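Local coordinates for protein TRAP dicarboxylate transporter-DctP subunit (Rhodobacter sphaeroides, PDB 4PE3) that probably captures a small organic acid, perhaps a dicarboxylate, in the periplasm and hands it to a TRAP-type membrane transporter, at residues Tyr77-Asp82 / Ala100-Ala105; Gly107-Pro112 / Lys132-Glu137; Gln145-Ser150 / Ala261-Ala266; Gly314-Val319 / Thr332-Leu337. All blocks are in the same frame, centred on the assembly; numbering follows the deposited sequence.

Interaction 1 (Tyr77-Asp82 / Ala100-Ala105)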
# COMPACT_ATOMS: atom_id res chain seq x y z
N TYR A 77 -10.09 14.69 2.63
CA TYR A 77 -9.67 13.35 2.21
C TYR A 77 -10.29 12.17 3.01
O TYR A 77 -10.37 11.06 2.50
CB TYR A 77 -8.14 13.24 2.22
CG TYR A 77 -7.51 13.17 3.60
CD1 TYR A 77 -7.37 14.30 4.38
CD2 TYR A 77 -7.06 11.97 4.10
CE1 TYR A 77 -6.80 14.23 5.64
CE2 TYR A 77 -6.48 11.89 5.35
CZ TYR A 77 -6.36 13.02 6.12
OH TYR A 77 -5.79 12.94 7.37
N LYS A 78 -10.72 12.41 4.25
CA LYS A 78 -11.33 11.37 5.05
C LYS A 78 -12.83 11.27 4.81
O LYS A 78 -13.48 10.34 5.29
CB LYS A 78 -11.07 11.59 6.54
CG LYS A 78 -9.63 11.35 6.95
CD LYS A 78 -9.55 10.76 8.34
CE LYS A 78 -8.13 10.49 8.76
NZ LYS A 78 -8.02 10.42 10.24
N GLU A 79 -13.38 12.21 4.05
CA GLU A 79 -14.83 12.28 3.89
C GLU A 79 -15.26 11.98 2.46
O GLU A 79 -16.41 12.18 2.10
CB GLU A 79 -15.35 13.65 4.31
CG GLU A 79 -15.06 14.01 5.76
CD GLU A 79 -15.27 12.85 6.72
OE1 GLU A 79 -16.33 12.18 6.63
OE2 GLU A 79 -14.38 12.60 7.56
N THR A 80 -14.34 11.48 1.64
CA THR A 80 -14.73 11.13 0.29
C THR A 80 -15.85 10.08 0.25
O THR A 80 -16.71 10.17 -0.63
CB THR A 80 -13.55 10.75 -0.61
OG1 THR A 80 -12.72 9.78 0.03
CG2 THR A 80 -12.70 11.97 -0.95
N PRO A 81 -15.88 9.09 1.18
CA PRO A 81 -16.99 8.13 1.07
C PRO A 81 -18.35 8.80 1.21
O PRO A 81 -19.26 8.51 0.44
CB PRO A 81 -16.73 7.14 2.23
CG PRO A 81 -15.25 7.24 2.49
CD PRO A 81 -14.92 8.70 2.24
N ASP A 82 -18.48 9.69 2.18
CA ASP A 82 -19.70 10.45 2.37
C ASP A 82 -20.08 11.23 1.10
O ASP A 82 -21.24 11.23 0.65
CB ASP A 82 -19.50 11.39 3.57
CG ASP A 82 -19.27 10.64 4.88
OD1 ASP A 82 -19.82 9.53 5.03
OD2 ASP A 82 -18.55 11.14 5.77
N ALA A 100 -9.50 3.78 8.91
CA ALA A 100 -9.32 2.89 10.05
C ALA A 100 -10.16 3.28 11.26
O ALA A 100 -10.52 2.42 12.08
CB ALA A 100 -7.84 2.82 10.44
N GLY A 101 -10.50 4.55 11.37
CA GLY A 101 -11.39 5.02 12.42
C GLY A 101 -12.80 4.44 12.33
O GLY A 101 -13.48 4.28 13.35
N ARG A 102 -13.24 4.12 11.12
CA ARG A 102 -14.57 3.54 10.94
C ARG A 102 -14.63 2.11 11.43
O ARG A 102 -15.65 1.69 11.98
CB ARG A 102 -14.99 3.56 9.47
CG ARG A 102 -15.02 4.95 8.87
CD ARG A 102 -15.60 4.93 7.47
NE ARG A 102 -15.59 6.27 6.90
CZ ARG A 102 -16.47 6.74 6.01
NH1 ARG A 102 -17.45 5.97 5.57
NH2 ARG A 102 -16.35 7.98 5.57
N ASP A 103 -13.57 1.36 11.17
CA ASP A 103 -13.47 -0.04 11.56
C ASP A 103 -12.02 -0.45 11.46
O ASP A 103 -11.37 -0.16 10.45
CB ASP A 103 -14.31 -0.92 10.65
CG ASP A 103 -14.51 -2.32 11.20
OD1 ASP A 103 -13.52 -3.07 11.35
OD2 ASP A 103 -15.66 -2.69 11.49
N PRO A 104 -11.48 -1.11 12.50
CA PRO A 104 -10.05 -1.47 12.38
C PRO A 104 -9.74 -2.36 11.18
O PRO A 104 -8.58 -2.47 10.77
CB PRO A 104 -9.75 -2.22 13.69
CG PRO A 104 -10.98 -2.11 14.55
CD PRO A 104 -12.12 -1.60 13.73
N ALA A 105 -10.75 -3.02 10.61
CA ALA A 105 -10.55 -3.82 9.41
C ALA A 105 -9.93 -3.01 8.29
O ALA A 105 -9.19 -3.53 7.46
CB ALA A 105 -11.87 -4.42 8.95
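R102 reaches across from the turn before helix 104-110 to lay its guanidinium on P81, in the first turn of helix 80-86. From CB the side chain leaves with CG anti to the carbonyl carbon (chi1 -59°) and runs straight through CG, CD and NE, which carries the guanidinium out to helix 80-86. P81 CG stands over one face of the guanidinium, 3.8 Å from R102 CZ. R102 NH1 lies 3.6 Å from P81 CB, and R102 NH2 comes closest, 3.4 Å from P81 CG. K78 O sits at the edge, near the guanidinium plane, 3.7 Å from R102 NH2. D82 approaches obliquely and forms a long salt bridge, D82 OD1 to R102 NH2 3.8 Å, its carboxylate turned 25° from the guanidinium plane. R102 also makes a cation-pi contact with Y142. With an alanine here, P81 is likely to be left without the guanidinium packed on it, and D82 without its salt-bridge partner on this loop. No hydrogen bond crosses the contact; apolar packing and loosely held charge together join two loop-helix junctions at the protein surface.

Interaction 2 (Gly107-Pro112 / Lys132-Glu137)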
# COMPACT_ATOMS: atom_id res chain seq x y z
N GLY A 107 -7.76 -0.56 8.46
CA GLY A 107 -6.32 -0.43 8.67
C GLY A 107 -5.60 -1.72 8.33
O GLY A 107 -4.52 -1.72 7.70
N LEU A 108 -6.19 -2.83 8.75
CA LEU A 108 -5.56 -4.12 8.55
C LEU A 108 -5.50 -4.53 7.07
O LEU A 108 -4.45 -4.94 6.57
CB LEU A 108 -6.24 -5.21 9.39
CG LEU A 108 -5.64 -6.60 9.23
CD1 LEU A 108 -4.19 -6.63 9.72
CD2 LEU A 108 -6.47 -7.66 9.96
N ILE A 109 -6.61 -4.40 6.35
CA ILE A 109 -6.58 -4.77 4.94
C ILE A 109 -5.73 -3.78 4.12
O ILE A 109 -5.12 -4.16 3.12
CB ILE A 109 -8.01 -4.85 4.33
CG1 ILE A 109 -7.96 -5.67 3.05
CG2 ILE A 109 -8.63 -3.45 4.10
CD1 ILE A 109 -9.34 -5.98 2.48
N ALA A 110 -5.65 -2.53 4.56
CA ALA A 110 -4.96 -1.51 3.78
C ALA A 110 -3.46 -1.72 3.81
O ALA A 110 -2.74 -1.41 2.85
CB ALA A 110 -5.29 -0.13 4.30
N ASN A 111 -2.94 -2.24 4.91
CA ASN A 111 -1.50 -2.50 5.01
C ASN A 111 -1.24 -3.52 6.09
O ASN A 111 -0.89 -3.17 7.23
CB ASN A 111 -0.75 -1.20 5.28
CG ASN A 111 0.72 -1.27 4.88
OD1 ASN A 111 1.23 -2.29 4.45
ND2 ASN A 111 1.41 -0.14 5.02
N PRO A 112 -1.46 -4.79 5.77
CA PRO A 112 -1.21 -5.85 6.74
C PRO A 112 0.29 -6.08 6.81
O PRO A 112 0.87 -6.79 5.99
CB PRO A 112 -1.94 -7.05 6.17
CG PRO A 112 -1.96 -6.80 4.68
CD PRO A 112 -2.01 -5.31 4.50
N LYS A 132 -11.12 -8.44 -2.82
CA LYS A 132 -12.10 -7.54 -3.42
C LYS A 132 -13.47 -7.72 -2.79
O LYS A 132 -14.22 -6.73 -2.63
CB LYS A 132 -12.16 -7.72 -4.94
CG LYS A 132 -12.66 -9.01 -5.46
CD LYS A 132 -12.46 -9.05 -6.97
CE LYS A 132 -13.28 -10.15 -7.63
NZ LYS A 132 -12.93 -11.52 -7.16
N GLU A 133 -13.82 -8.95 -2.43
CA GLU A 133 -15.10 -9.20 -1.78
C GLU A 133 -15.13 -8.58 -0.39
O GLU A 133 -16.14 -8.03 0.05
CB GLU A 133 -15.34 -10.71 -1.68
CG GLU A 133 -15.62 -11.37 -3.03
CD GLU A 133 -14.37 -11.61 -3.89
OE1 GLU A 133 -13.22 -11.52 -3.40
OE2 GLU A 133 -14.53 -11.90 -5.09
N LEU A 134 -14.01 -8.66 0.31
CA LEU A 134 -13.86 -8.00 1.59
C LEU A 134 -14.05 -6.48 1.42
O LEU A 134 -14.76 -5.85 2.19
CB LEU A 134 -12.48 -8.28 2.21
CG LEU A 134 -12.17 -9.70 2.68
CD1 LEU A 134 -10.69 -9.78 3.08
CD2 LEU A 134 -13.06 -10.04 3.84
N MSE A 135 -13.42 -5.91 0.39
CA MSE A 135 -13.52 -4.46 0.18
C MSE A 135 -14.97 -4.03 -0.05
O MSE A 135 -15.45 -3.07 0.53
CB MSE A 135 -12.68 -4.02 -0.99
CG MSE A 135 -11.19 -3.93 -0.66
SE MSE A 135 -10.72 -2.68 0.79
CE MSE A 135 -11.39 -1.07 -0.06
N ASN A 136 -15.70 -4.81 -0.85
CA ASN A 136 -17.10 -4.50 -1.04
C ASN A 136 -17.95 -4.73 0.20
O ASN A 136 -18.88 -3.98 0.44
CB ASN A 136 -17.65 -5.24 -2.26
CG ASN A 136 -17.27 -4.53 -3.55
OD1 ASN A 136 -17.56 -3.34 -3.71
ND2 ASN A 136 -16.62 -5.24 -4.46
N GLU A 137 -17.62 -5.74 1.01
CA GLU A 137 -18.33 -5.92 2.26
C GLU A 137 -18.08 -4.73 3.17
O GLU A 137 -18.95 -4.34 3.94
CB GLU A 137 -17.90 -7.21 2.98
CG GLU A 137 -18.79 -7.51 4.19
CD GLU A 137 -18.49 -8.83 4.88
OE1 GLU A 137 -17.63 -9.58 4.39
OE2 GLU A 137 -19.14 -9.11 5.92
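I109 and M135 mark the closest backbone approach, their CA atoms 8.4 Å apart, where the last turn of helix 104-110 comes up against helix 131-139. This is a buried helix-helix contact within an alpha/beta domain of the family 7 solute-binding fold, and it is wholly apolar. I109 carries the contact. Its CG1 lies anti to the backbone N (chi1 -161°), which sends CD1 straight out toward the other helix. There I109 CD1 meets L134 CB at 3.9 Å and L134 CD1 at 4.1 Å, and on another side it touches the selenium of M135. M135, a selenomethionine, is bent at both chi2 and chi3 (each near -60°); the fold of the chain brings SE back over isoleucine, where it touches both branches. L134 also packs on T332 of helix 324-339, and M135 on T96 and on F146 of strand 144-150. Beyond I109 the first helix stops: N111 leaves helical geometry, its OD1 hydrogen-bonded to L240 N and its ND2 to S239 OG. On helix 131-139, K132 NZ pairs with E133 OE2 at 2.6 Å, met on the syn side of the carboxylate but 20° out of its plane. The second isoleucine branch completes the grip, with I109 CG2 4.0 Å from M135 SE.

Interaction 3 (Gln145-Ser150 / Ala261-Ala266)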
# COMPACT_ATOMS: atom_id res chain seq x y z
N GLN A 145 -18.97 1.16 -4.42
CA GLN A 145 -18.54 -0.06 -5.06
C GLN A 145 -17.03 0.01 -5.22
O GLN A 145 -16.50 1.01 -5.71
CB GLN A 145 -19.16 -0.18 -6.44
CG GLN A 145 -18.78 -1.47 -7.11
CD GLN A 145 -19.41 -2.68 -6.44
OE1 GLN A 145 -20.32 -2.55 -5.61
NE2 GLN A 145 -18.93 -3.86 -6.80
N PHE A 146 -16.31 -1.02 -4.77
CA PHE A 146 -14.85 -1.15 -4.96
C PHE A 146 -14.61 -1.65 -6.38
O PHE A 146 -15.11 -2.70 -6.76
CB PHE A 146 -14.27 -2.13 -3.93
CG PHE A 146 -12.81 -2.43 -4.12
CD1 PHE A 146 -11.86 -1.50 -3.79
CD2 PHE A 146 -12.40 -3.65 -4.63
CE1 PHE A 146 -10.52 -1.77 -3.96
CE2 PHE A 146 -11.05 -3.93 -4.78
CZ PHE A 146 -10.12 -2.99 -4.46
N ILE A 147 -13.92 -0.86 -7.19
CA ILE A 147 -13.62 -1.23 -8.57
C ILE A 147 -12.33 -2.05 -8.64
O ILE A 147 -12.32 -3.14 -9.21
CB ILE A 147 -13.50 -0.00 -9.47
CG1 ILE A 147 -14.83 0.75 -9.49
CG2 ILE A 147 -13.11 -0.41 -10.90
CD1 ILE A 147 -14.72 2.17 -10.00
N GLY A 148 -11.24 -1.53 -8.08
CA GLY A 148 -9.99 -2.27 -8.07
C GLY A 148 -8.92 -1.58 -7.26
O GLY A 148 -9.09 -0.48 -6.75
N VAL A 149 -7.79 -2.27 -7.16
CA VAL A 149 -6.73 -1.88 -6.25
C VAL A 149 -5.53 -1.32 -7.01
O VAL A 149 -5.29 -1.65 -8.18
CB VAL A 149 -6.31 -3.10 -5.35
CG1 VAL A 149 -5.48 -4.10 -6.14
CG2 VAL A 149 -5.58 -2.62 -4.15
N SER A 150 -4.79 -0.44 -6.34
CA SER A 150 -3.50 0.01 -6.82
C SER A 150 -2.62 0.21 -5.62
O SER A 150 -3.01 -0.08 -4.51
CB SER A 150 -3.69 1.31 -7.59
OG SER A 150 -4.40 2.26 -6.82
N ALA A 261 -17.29 -3.57 -17.31
CA ALA A 261 -16.11 -4.36 -17.66
C ALA A 261 -15.01 -3.47 -18.21
O ALA A 261 -13.83 -3.69 -17.94
CB ALA A 261 -16.47 -5.46 -18.66
N LYS A 262 -15.38 -2.44 -18.96
CA LYS A 262 -14.40 -1.52 -19.52
C LYS A 262 -13.77 -0.66 -18.43
O LYS A 262 -12.56 -0.42 -18.46
CB LYS A 262 -15.02 -0.64 -20.59
CG LYS A 262 -15.46 -1.42 -21.81
CD LYS A 262 -15.72 -0.51 -22.98
CE LYS A 262 -16.47 -1.22 -24.09
NZ LYS A 262 -17.45 -0.31 -24.75
N ILE A 263 -14.57 -0.20 -17.48
CA ILE A 263 -14.03 0.57 -16.35
C ILE A 263 -13.11 -0.29 -15.48
O ILE A 263 -12.04 0.15 -15.06
CB ILE A 263 -15.16 1.18 -15.50
CG1 ILE A 263 -15.93 2.22 -16.32
CG2 ILE A 263 -14.60 1.81 -14.20
CD1 ILE A 263 -17.23 2.66 -15.67
N THR A 264 -13.50 -1.53 -15.23
CA THR A 264 -12.63 -2.43 -14.47
C THR A 264 -11.34 -2.65 -15.25
O THR A 264 -10.24 -2.68 -14.68
CB THR A 264 -13.36 -3.76 -14.21
OG1 THR A 264 -14.48 -3.52 -13.34
CG2 THR A 264 -12.45 -4.75 -13.56
N GLU A 265 -11.45 -2.77 -16.57
CA GLU A 265 -10.28 -2.97 -17.41
C GLU A 265 -9.36 -1.75 -17.35
O GLU A 265 -8.14 -1.89 -17.21
CB GLU A 265 -10.72 -3.23 -18.85
CG GLU A 265 -9.60 -3.64 -19.80
CD GLU A 265 -10.09 -3.93 -21.21
OE1 GLU A 265 -9.23 -4.10 -22.10
OE2 GLU A 265 -11.33 -3.99 -21.43
N ALA A 266 -9.94 -0.55 -17.46
CA ALA A 266 -9.17 0.69 -17.36
C ALA A 266 -8.42 0.76 -16.04
O ALA A 266 -7.26 1.17 -15.98
CB ALA A 266 -10.09 1.91 -17.51
O HOH W 1 -14.28 -4.30 -10.70
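A single water ties the backbone of I147 to the side chain of T264, bridging residues 145-150 and 261-266, which share no direct hydrogen bond. It donates to I147 O at 2.7 Å and lies 2.8 Å from T264 OG1, which is also hydrogen-bonded to Q260 O. The strand is no regular one here: a classic beta bulge sets I147 and G148 together opposite V245 of strand 243-248, in an outermost strand of the five-stranded mixed sheet. The partner is helix 257-291, a long helix of the kind that runs along both domains in TRAP solute-binding proteins. I147 carries the direct packing. I147 CG2, anti to the backbone N, comes 4.1 Å from T264 CA and 4.2 Å from T264 OG1, crossing the threonine obliquely. The other branch, CG1 (chi1 -61°), turns I147 CD1 toward the preceding helix residue, 4.2 Å from I263 CG2. W252 of helix 249-253 touches I147, I263 and T264 alike and so borders the apolar patch. Farther along the strand, V149 O is held by Q267 and Q271 of the same long helix. F146 serves another layer, packing on K132, M135 and I139 of helix 131-139. Its ring is covered on one face by the bulge itself: G148 N stands 3.9 Å above the plane of the F146 ring, over its centre.

Interaction 4 (Gly314-Val319 / Thr332-Leu337)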
# COMPACT_ATOMS: atom_id res chain seq x y z
N GLY A 314 0.96 -12.52 14.62
CA GLY A 314 0.57 -12.34 16.01
C GLY A 314 -0.02 -10.96 16.27
O GLY A 314 -0.94 -10.79 17.07
N GLU A 315 0.50 -9.96 15.57
CA GLU A 315 -0.04 -8.61 15.68
C GLU A 315 -1.32 -8.45 14.87
O GLU A 315 -2.24 -7.78 15.32
CB GLU A 315 1.01 -7.55 15.32
CG GLU A 315 2.17 -7.54 16.31
CD GLU A 315 1.73 -7.24 17.74
OE1 GLU A 315 1.03 -6.22 17.94
OE2 GLU A 315 2.12 -8.00 18.65
N TRP A 316 -1.39 -9.05 13.68
CA TRP A 316 -2.65 -9.02 12.92
C TRP A 316 -3.78 -9.61 13.77
O TRP A 316 -4.91 -9.11 13.72
CB TRP A 316 -2.57 -9.81 11.61
CG TRP A 316 -1.46 -9.46 10.66
CD1 TRP A 316 -0.71 -8.31 10.60
CD2 TRP A 316 -0.95 -10.33 9.65
NE1 TRP A 316 0.20 -8.42 9.59
CE2 TRP A 316 0.09 -9.65 9.00
CE3 TRP A 316 -1.28 -11.63 9.23
CZ2 TRP A 316 0.82 -10.22 7.96
CZ3 TRP A 316 -0.56 -12.19 8.21
CH2 TRP A 316 0.48 -11.49 7.57
N GLU A 317 -3.48 -10.68 14.52
CA GLU A 317 -4.51 -11.37 15.29
C GLU A 317 -5.06 -10.49 16.39
O GLU A 317 -6.23 -10.56 16.72
CB GLU A 317 -3.96 -12.68 15.88
CG GLU A 317 -5.00 -13.44 16.72
CD GLU A 317 -4.58 -14.86 17.05
OE1 GLU A 317 -3.36 -15.11 17.15
OE2 GLU A 317 -5.48 -15.71 17.22
N LYS A 318 -4.22 -9.63 16.96
CA LYS A 318 -4.71 -8.69 17.97
C LYS A 318 -5.69 -7.73 17.34
O LYS A 318 -6.71 -7.38 17.94
CB LYS A 318 -3.56 -7.92 18.61
CG LYS A 318 -2.66 -8.81 19.43
CD LYS A 318 -1.42 -8.08 19.91
CE LYS A 318 -0.45 -9.01 20.60
NZ LYS A 318 0.72 -8.26 21.10
N VAL A 319 -5.39 -7.29 16.13
CA VAL A 319 -6.28 -6.37 15.44
C VAL A 319 -7.57 -7.11 15.07
O VAL A 319 -8.65 -6.53 15.14
CB VAL A 319 -5.61 -5.78 14.19
CG1 VAL A 319 -6.59 -4.89 13.42
CG2 VAL A 319 -4.35 -5.00 14.59
N THR A 332 -9.29 -14.30 6.02
CA THR A 332 -9.16 -14.38 4.58
C THR A 332 -7.70 -14.24 4.15
O THR A 332 -7.24 -14.98 3.28
CB THR A 332 -10.06 -13.32 3.92
OG1 THR A 332 -11.41 -13.56 4.31
CG2 THR A 332 -9.97 -13.36 2.40
N LEU A 333 -6.99 -13.31 4.78
CA LEU A 333 -5.58 -13.07 4.51
C LEU A 333 -4.73 -14.26 4.88
O LEU A 333 -3.91 -14.71 4.10
CB LEU A 333 -5.13 -11.84 5.29
CG LEU A 333 -3.63 -11.53 5.17
CD1 LEU A 333 -3.25 -11.20 3.73
CD2 LEU A 333 -3.27 -10.38 6.08
N VAL A 334 -4.94 -14.79 6.08
CA VAL A 334 -4.12 -15.90 6.54
C VAL A 334 -4.40 -17.16 5.71
O VAL A 334 -3.47 -17.90 5.39
CB VAL A 334 -4.34 -16.18 8.05
CG1 VAL A 334 -3.73 -17.51 8.46
CG2 VAL A 334 -3.76 -15.03 8.87
N THR A 335 -5.66 -17.39 5.36
CA THR A 335 -5.98 -18.49 4.46
C THR A 335 -5.23 -18.35 3.14
O THR A 335 -4.63 -19.31 2.67
CB THR A 335 -7.50 -18.58 4.21
OG1 THR A 335 -8.16 -18.86 5.45
CG2 THR A 335 -7.82 -19.68 3.20
N TYR A 336 -5.22 -17.15 2.57
CA TYR A 336 -4.52 -16.89 1.31
C TYR A 336 -3.01 -17.16 1.41
O TYR A 336 -2.43 -17.86 0.58
CB TYR A 336 -4.78 -15.44 0.85
CG TYR A 336 -4.03 -15.11 -0.42
CD1 TYR A 336 -4.56 -15.44 -1.66
CD2 TYR A 336 -2.79 -14.49 -0.37
CE1 TYR A 336 -3.87 -15.17 -2.80
CE2 TYR A 336 -2.10 -14.21 -1.52
CZ TYR A 336 -2.64 -14.55 -2.73
OH TYR A 336 -1.96 -14.28 -3.88
N LEU A 337 -2.39 -16.59 2.42
CA LEU A 337 -0.95 -16.73 2.62
C LEU A 337 -0.56 -18.19 2.83
O LEU A 337 0.44 -18.64 2.28
CB LEU A 337 -0.50 -15.88 3.80
CG LEU A 337 -0.69 -14.37 3.59
CD1 LEU A 337 -0.43 -13.61 4.88
CD2 LEU A 337 0.23 -13.85 2.49
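W316 on helix 302-320 meets L333, V334 and L337 on helix 324-339, the second arm of an antiparallel helical hairpin near the C terminus. The two short axes run 11.9 Å apart at 153°, a wide spacing that the indole fills. One CH-pi interaction comes first: L333 CD2 stands over a face of the six-membered ring of W316, 4.0 Å from its centroid and 15° off the ring normal. Plain apolar contacts surround it. L337 approaches from the opposite direction and puts L337 CD1 obliquely against the far end of the ring, 3.5 Å from W316 CH2. V334 CG2 lies at the ring edge, near its plane, 4.2 Å from W316 CE3. A chi1 of -54° sets the indole beside its own backbone N and turns its benzene end into this cluster. Polar links lie outside it: W316 NE1 is hydrogen-bonded to V113 O, which would help hold the indole's rotation. Replacing W316 by alanine would probably open a gap between the helices beside L333 and L337 and leave V113 O without its indole donor. On the side of helix 302-320 turned from the partner, E315, lying against helix 180-187, pairs with K318. That salt bridge is short, K318 NZ to E315 OE2 2.8 Å, and meets the carboxylate on its syn side, tilted out of its plane.

Overall arrangement
From the N terminus the four contacts follow one another in series: each loop closes before the next opens, and none nest or cross. Interaction 1 closes a loop of 17 residues through strand 91-95, and interaction 2 closes one of 19 through helix 119-128; both use helix 104-110. Interaction 3 spans 110 residues, including all of the four-stranded sheet, and brings helix 257-291 back to strand 144-150. Interaction 4 closes the hairpin of helices 302-320 and 324-339. Interaction 2 is the hub: A100 of interaction 1 touches G107, N136 OD1 meets F146 N of interaction 3, and P112 packs on L333 of interaction 4. P104 on V319 joins interactions 1 and 4; interactions 3 and 4 do not touch.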